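Local coordinates for protein alpha-14 giardin (Giardia lamblia, PDB 3CHJ) that binds calcium as a member of the annexin family and may act as a calcium-regulated structural element linking the phospholipid bilayer to the underlying axoneme, at residues P81-L86 and R117-L122; Y143-L148 and G227-A232. All blocks are in the same frame, centred on the assembly; numbering follows the deposited sequence.

Overall arrangement
Interactions 1 and 2 are two separate helix-helix contacts of an all-helical annexin chain, their centres about 23 Å apart and their nearest atoms about 9 Å apart. Both are partly buried, and they share no helix: 81-86 and 117-122 lie on helices 82-94 and 113-127, whereas 143-148 and 227-232 lie on helices 144-154 and 227-241. Interaction 1 is apolar, built on methyl groups, with a carboxylate at its exposed margin. In interaction 2 an aspartate binds the first turn of a helix directly and through a water, next to a tryptophan packed against leucine and alanine. Interaction 2 also joins elements much farther apart in sequence.

Interaction 1. Residues P81-L86 and R117-L122; sequences PRAQLL and REIRQL
Ala-83 is central to the packing of the first turn of helix 82-94 on helix 113-127 in this all-helical annexin chain, and three residues of 117-122 converge on it. Its CB lies 3.8 Å from CD2 of Leu-122 and 4.0 Å from CG2 of Ile-119. The small side chain lets both methyls reach the backbone behind it: Ile-119 CG2 comes to 3.7 Å from the carbonyl O of Ala-83, and Leu-122 CD2 to 3.8 Å from the carbonyl carbon of Ala-83. With its CG1 branch between the backbone N and the carbonyl carbon (chi1 68°), Ile-119 presents CG2 to Ala-83, while the same methyl meets CD1 of Leu-86 at 4.1 Å. The side chains of Leu-86 and Ile-119 cross at about a right angle on the buried side, where Ile-111 also touches both.

The outer side is looser. Glu-118 reaches out in an extended chain, and its carboxylate carbon CD stands 3.9 Å from Ala-83 CB, a van der Waals contact at the exposed margin. Gln-84 bends at chi2 (77°), bringing OE1 to 4.1 Å from Leu-122 CD2, while its NE2 is hydrogen-bonded to Glu-88 on its own helix. The segment axes approach to 9.6 Å and cross at -64°. Between these two segments cohesion therefore rests on dispersion and the burial of methyl groups, so here the fit probably depends on the match of shapes round Ala-83 rather than on a directional polar bond.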
loop_
_atom_site.group_PDB
_atom_site.type_symbol
_atom_site.label_atom_id
_atom_site.label_comp_id
_atom_site.label_asym_id
_atom_site.label_seq_id
_atom_site.Cartn_x
_atom_site.Cartn_y
_atom_site.Cartn_z
ATOM N N PRO A 81 -8.348 2.855 -11.971
ATOM C CA PRO A 81 -7.433 1.737 -12.153
ATOM C C PRO A 81 -6.221 1.857 -11.206
ATOM O O PRO A 81 -5.763 2.962 -10.930
ATOM C CB PRO A 81 -6.971 1.903 -13.607
ATOM C CG PRO A 81 -8.024 2.744 -14.247
ATOM C CD PRO A 81 -8.490 3.674 -13.189
ATOM N N ARG A 82 -5.714 0.717 -10.755
ATOM C CA ARG A 82 -4.593 0.633 -9.803
ATOM C C ARG A 82 -3.381 1.482 -10.199
ATOM O O ARG A 82 -2.863 2.286 -9.408
ATOM C CB ARG A 82 -4.182 -0.833 -9.673
ATOM C CG ARG A 82 -2.865 -1.090 -8.975
ATOM C CD ARG A 82 -2.560 -2.584 -8.953
ATOM N NE ARG A 82 -1.753 -2.940 -7.786
ATOM C CZ ARG A 82 -2.168 -2.776 -6.532
ATOM N NH1 ARG A 82 -3.368 -2.262 -6.295
ATOM N NH2 ARG A 82 -1.390 -3.111 -5.518
ATOM N N ALA A 83 -2.915 1.291 -11.429
ATOM C CA ALA A 83 -1.714 1.978 -11.889
ATOM C C ALA A 83 -1.896 3.491 -11.835
ATOM O O ALA A 83 -0.976 4.220 -11.463
ATOM C CB ALA A 83 -1.345 1.519 -13.294
ATOM N N GLN A 84 -3.081 3.961 -12.215
ATOM C CA GLN A 84 -3.404 5.381 -12.165
ATOM C C GLN A 84 -3.362 5.904 -10.721
ATOM O O GLN A 84 -2.746 6.931 -10.434
ATOM C CB GLN A 84 -4.798 5.613 -12.759
ATOM C CG GLN A 84 -5.140 7.073 -12.903
ATOM C CD GLN A 84 -4.447 7.710 -14.097
ATOM O OE1 GLN A 84 -4.236 7.066 -15.130
ATOM N NE2 GLN A 84 -4.097 8.983 -13.962
ATOM N N LEU A 85 -4.008 5.164 -9.823
ATOM C CA LEU A 85 -4.006 5.497 -8.424
ATOM C C LEU A 85 -2.562 5.610 -7.904
ATOM O O LEU A 85 -2.230 6.607 -7.245
ATOM C CB LEU A 85 -4.807 4.460 -7.629
ATOM C CG LEU A 85 -4.703 4.627 -6.118
ATOM C CD1 LEU A 85 -5.360 5.929 -5.699
ATOM C CD2 LEU A 85 -5.321 3.420 -5.428
ATOM N N LEU A 86 -1.712 4.618 -8.204
ATOM C CA LEU A 86 -0.326 4.657 -7.709
ATOM C C LEU A 86 0.420 5.902 -8.185
ATOM O O LEU A 86 1.131 6.550 -7.402
ATOM C CB LEU A 86 0.438 3.390 -8.117
ATOM C CG LEU A 86 -0.175 2.064 -7.643
ATOM C CD1 LEU A 86 0.557 0.859 -8.220
ATOM C CD2 LEU A 86 -0.212 1.974 -6.131
ATOM N N ARG A 117 7.360 -1.304 -13.030
ATOM C CA ARG A 117 7.719 -1.093 -14.439
ATOM C C ARG A 117 6.593 -0.342 -15.162
ATOM O O ARG A 117 6.828 0.636 -15.880
ATOM C CB ARG A 117 7.979 -2.439 -15.101
ATOM C CG ARG A 117 9.161 -2.471 -16.072
ATOM C CD ARG A 117 9.458 -3.896 -16.537
ATOM N NE ARG A 117 9.245 -4.867 -15.467
ATOM C CZ ARG A 117 9.050 -6.171 -15.639
ATOM N NH1 ARG A 117 9.033 -6.702 -16.859
ATOM N NH2 ARG A 117 8.860 -6.948 -14.581
ATOM N N GLU A 118 5.361 -0.776 -14.924
ATOM C CA GLU A 118 4.204 -0.177 -15.558
ATOM C C GLU A 118 4.053 1.282 -15.132
ATOM O O GLU A 118 3.799 2.166 -15.956
ATOM C CB GLU A 118 2.946 -0.972 -15.199
ATOM C CG GLU A 118 1.658 -0.402 -15.781
ATOM C CD GLU A 118 0.395 -1.197 -15.398
ATOM O OE1 GLU A 118 0.394 -1.936 -14.381
ATOM O OE2 GLU A 118 -0.615 -1.055 -16.122
ATOM N N ILE A 119 4.217 1.555 -13.843
ATOM C CA ILE A 119 4.009 2.928 -13.407
ATOM C C ILE A 119 5.145 3.891 -13.754
ATOM O O ILE A 119 4.904 5.072 -13.838
ATOM C CB ILE A 119 3.549 3.059 -11.916
ATOM C CG1 ILE A 119 4.648 2.639 -10.949
ATOM C CG2 ILE A 119 2.220 2.290 -11.694
ATOM C CD1 ILE A 119 4.357 3.033 -9.495
ATOM N N ARG A 120 6.364 3.391 -13.989
ATOM C CA ARG A 120 7.434 4.271 -14.472
ATOM C C ARG A 120 6.994 4.916 -15.774
ATOM O O ARG A 120 7.138 6.111 -15.960
ATOM C CB ARG A 120 8.733 3.507 -14.739
ATOM C CG ARG A 120 9.396 2.989 -13.494
ATOM C CD ARG A 120 10.617 2.179 -13.917
ATOM N NE ARG A 120 11.203 1.558 -12.748
ATOM C CZ ARG A 120 11.673 0.316 -12.703
ATOM N NH1 ARG A 120 11.640 -0.478 -13.781
ATOM N NH2 ARG A 120 12.182 -0.119 -11.559
ATOM N N GLN A 121 6.431 4.097 -16.655
ATOM C CA GLN A 121 6.002 4.567 -17.966
ATOM C C GLN A 121 4.751 5.454 -17.871
ATOM O O GLN A 121 4.703 6.566 -18.438
ATOM C CB GLN A 121 5.739 3.348 -18.865
ATOM C CG GLN A 121 7.012 2.532 -19.163
ATOM C CD GLN A 121 6.770 1.260 -19.980
ATOM O OE1 GLN A 121 7.196 0.163 -19.589
ATOM N NE2 GLN A 121 6.115 1.401 -21.123
ATOM N N LEU A 122 3.768 4.981 -17.105
ATOM C CA LEU A 122 2.533 5.743 -16.923
ATOM C C LEU A 122 2.796 7.086 -16.257
ATOM O O LEU A 122 2.206 8.102 -16.637
ATOM C CB LEU A 122 1.482 4.945 -16.146
ATOM C CG LEU A 122 0.134 5.659 -16.022
ATOM C CD1 LEU A 122 -0.495 6.010 -17.408
ATOM C CD2 LEU A 122 -0.826 4.824 -15.193
#

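Interaction 2. Residues Y143-L148 and G227-A232; sequences YMWAKL and GLDEYA
Tyr-143, at the N-cap position of helix 144-154, meets the carboxylate of Asp-229 through CB rather than its ring, which leads away from helix 227-241. Met-144 follows with its backbone N 2.9 Å from a water that donates to Asp-229 OD2 at 2.6 Å; its CB rests 3.6 Å from Asp-229 OD1. The chain then bends at chi2 and chi3, turning the end of the side chain away from Asp-229. At Trp-145 the hydrogen bonding becomes direct: its backbone N donates to Asp-229 OD1 at 2.9 Å, meeting the oxygen from 44° above the carboxylate plane with an N-H...O angle of 146°. One carboxylate thus serves two successive amides, one directly through OD1 and one through a water on OD2, where the helix dipole would probably favour its negative charge.

CG of Trp-145 lies between the backbone N and the carbonyl carbon (chi1 63°), which lays the indole against Leu-228. Leu-228 CD2 sits 3.7 Å from the centroid of the five-membered ring, almost on the normal, in a CH-pi contact. Ala-146 CB packs over the opposite face, toward the rim, and Asp-229 OD1 lies at the edge, 3.1 Å from Trp-145 CD1. Trp-145 CB also meets Ala-232 CB at 3.7 Å. One turn on, Leu-148 brings CD2 near the carbonyl O of Ala-232 and also touches Phe-233. Within the all-helical annexin fold, Asp-229, from a distant part of the chain, thus ties the start of helix 144-154 to helix 227-241.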
loop_
_atom_site.group_PDB
_atom_site.type_symbol
_atom_site.label_atom_id
_atom_site.label_comp_id
_atom_site.label_asym_id
_atom_site.label_seq_id
_atom_site.Cartn_x
_atom_site.Cartn_y
_atom_site.Cartn_z
ATOM N N TYR A 143 19.161 8.615 3.790
ATOM C CA TYR A 143 18.475 7.720 4.717
ATOM C C TYR A 143 18.337 6.347 4.103
ATOM O O TYR A 143 18.173 6.227 2.882
ATOM C CB TYR A 143 17.087 8.248 5.102
ATOM C CG TYR A 143 17.208 9.583 5.771
ATOM C CD1 TYR A 143 16.832 10.747 5.115
ATOM C CD2 TYR A 143 17.789 9.670 7.034
ATOM C CE1 TYR A 143 16.979 11.986 5.711
ATOM C CE2 TYR A 143 17.963 10.907 7.641
ATOM C CZ TYR A 143 17.558 12.046 6.974
ATOM O OH TYR A 143 17.725 13.264 7.582
ATOM N N MET A 144 18.417 5.327 4.945
ATOM C CA MET A 144 18.213 3.947 4.473
ATOM C C MET A 144 16.854 3.726 3.789
ATOM O O MET A 144 16.790 3.038 2.770
ATOM C CB MET A 144 18.435 2.929 5.603
ATOM C CG MET A 144 19.915 2.820 5.986
ATOM S SD MET A 144 20.967 2.182 4.651
ATOM C CE MET A 144 20.465 0.470 4.564
ATOM N N TRP A 145 15.780 4.331 4.303
ATOM C CA TRP A 145 14.451 4.192 3.667
ATOM C C TRP A 145 14.477 4.811 2.263
ATOM O O TRP A 145 13.790 4.318 1.369
ATOM C CB TRP A 145 13.310 4.799 4.500
ATOM C CG TRP A 145 13.406 6.275 4.722
ATOM C CD1 TRP A 145 13.929 6.895 5.821
ATOM C CD2 TRP A 145 12.983 7.325 3.834
ATOM N NE1 TRP A 145 13.855 8.262 5.676
ATOM C CE2 TRP A 145 13.289 8.553 4.460
ATOM C CE3 TRP A 145 12.376 7.346 2.569
ATOM C CZ2 TRP A 145 13.016 9.787 3.862
ATOM C CZ3 TRP A 145 12.093 8.583 1.982
ATOM C CH2 TRP A 145 12.430 9.782 2.618
ATOM N N ALA A 146 15.248 5.888 2.096
ATOM C CA ALA A 146 15.378 6.584 0.811
ATOM C C ALA A 146 16.209 5.758 -0.145
ATOM O O ALA A 146 15.814 5.599 -1.296
ATOM C CB ALA A 146 15.982 8.021 1.018
ATOM N N LYS A 147 17.319 5.191 0.334
ATOM C CA LYS A 147 18.121 4.309 -0.523
ATOM C C LYS A 147 17.247 3.134 -0.989
ATOM O O LYS A 147 17.321 2.702 -2.143
ATOM C CB LYS A 147 19.342 3.768 0.219
ATOM C CG LYS A 147 20.347 4.833 0.594
ATOM C CD LYS A 147 21.559 4.216 1.292
ATOM C CE LYS A 147 22.561 5.263 1.729
ATOM N NZ LYS A 147 23.218 5.930 0.572
ATOM N N LEU A 148 16.412 2.623 -0.079
ATOM C CA LEU A 148 15.584 1.466 -0.382
ATOM C C LEU A 148 14.546 1.815 -1.452
ATOM O O LEU A 148 14.438 1.097 -2.457
ATOM C CB LEU A 148 14.921 0.908 0.888
ATOM C CG LEU A 148 13.982 -0.272 0.659
ATOM C CD1 LEU A 148 14.742 -1.468 0.071
ATOM C CD2 LEU A 148 13.324 -0.632 1.951
ATOM N N GLY A 227 12.691 4.697 13.413
ATOM C CA GLY A 227 11.964 5.688 12.637
ATOM C C GLY A 227 11.430 5.133 11.326
ATOM O O GLY A 227 11.034 3.955 11.258
ATOM N N LEU A 228 11.457 5.968 10.300
ATOM C CA LEU A 228 10.909 5.572 8.989
ATOM C C LEU A 228 11.753 4.470 8.382
ATOM O O LEU A 228 11.209 3.628 7.665
ATOM C CB LEU A 228 10.786 6.763 8.033
ATOM C CG LEU A 228 10.081 6.528 6.688
ATOM C CD1 LEU A 228 8.693 5.910 6.881
ATOM C CD2 LEU A 228 9.963 7.846 5.908
ATOM N N ASP A 229 13.060 4.432 8.657
ATOM C CA ASP A 229 13.858 3.273 8.217
ATOM C C ASP A 229 13.220 1.986 8.698
ATOM O O ASP A 229 13.118 1.001 7.938
ATOM C CB ASP A 229 15.270 3.263 8.826
ATOM C CG ASP A 229 16.217 4.262 8.207
ATOM O OD1 ASP A 229 15.892 4.897 7.186
ATOM O OD2 ASP A 229 17.332 4.367 8.752
ATOM N N GLU A 230 12.873 1.936 9.986
ATOM C CA GLU A 230 12.298 0.723 10.559
ATOM C C GLU A 230 10.958 0.354 9.935
ATOM O O GLU A 230 10.733 -0.804 9.602
ATOM C CB GLU A 230 12.163 0.875 12.071
ATOM C CG GLU A 230 11.700 -0.378 12.754
ATOM C CD GLU A 230 11.542 -0.216 14.243
ATOM O OE1 GLU A 230 11.758 0.911 14.754
ATOM O OE2 GLU A 230 11.177 -1.216 14.902
ATOM N N TYR A 231 10.091 1.335 9.737
ATOM C CA TYR A 231 8.808 1.081 9.096
ATOM C C TYR A 231 9.041 0.537 7.675
ATOM O O TYR A 231 8.424 -0.468 7.271
ATOM C CB TYR A 231 7.992 2.379 9.053
ATOM C CG TYR A 231 6.708 2.189 8.306
ATOM C CD1 TYR A 231 5.595 1.611 8.920
ATOM C CD2 TYR A 231 6.604 2.589 6.986
ATOM C CE1 TYR A 231 4.399 1.419 8.198
ATOM C CE2 TYR A 231 5.415 2.396 6.253
ATOM C CZ TYR A 231 4.315 1.820 6.887
ATOM O OH TYR A 231 3.135 1.632 6.184
ATOM N N ALA A 232 9.929 1.192 6.930
ATOM C CA ALA A 232 10.183 0.834 5.530
ATOM C C ALA A 232 10.712 -0.592 5.409
ATOM O O ALA A 232 10.207 -1.357 4.593
ATOM C CB ALA A 232 11.132 1.807 4.892
HETATM O O HOH W 1 19.167 5.799 7.682
#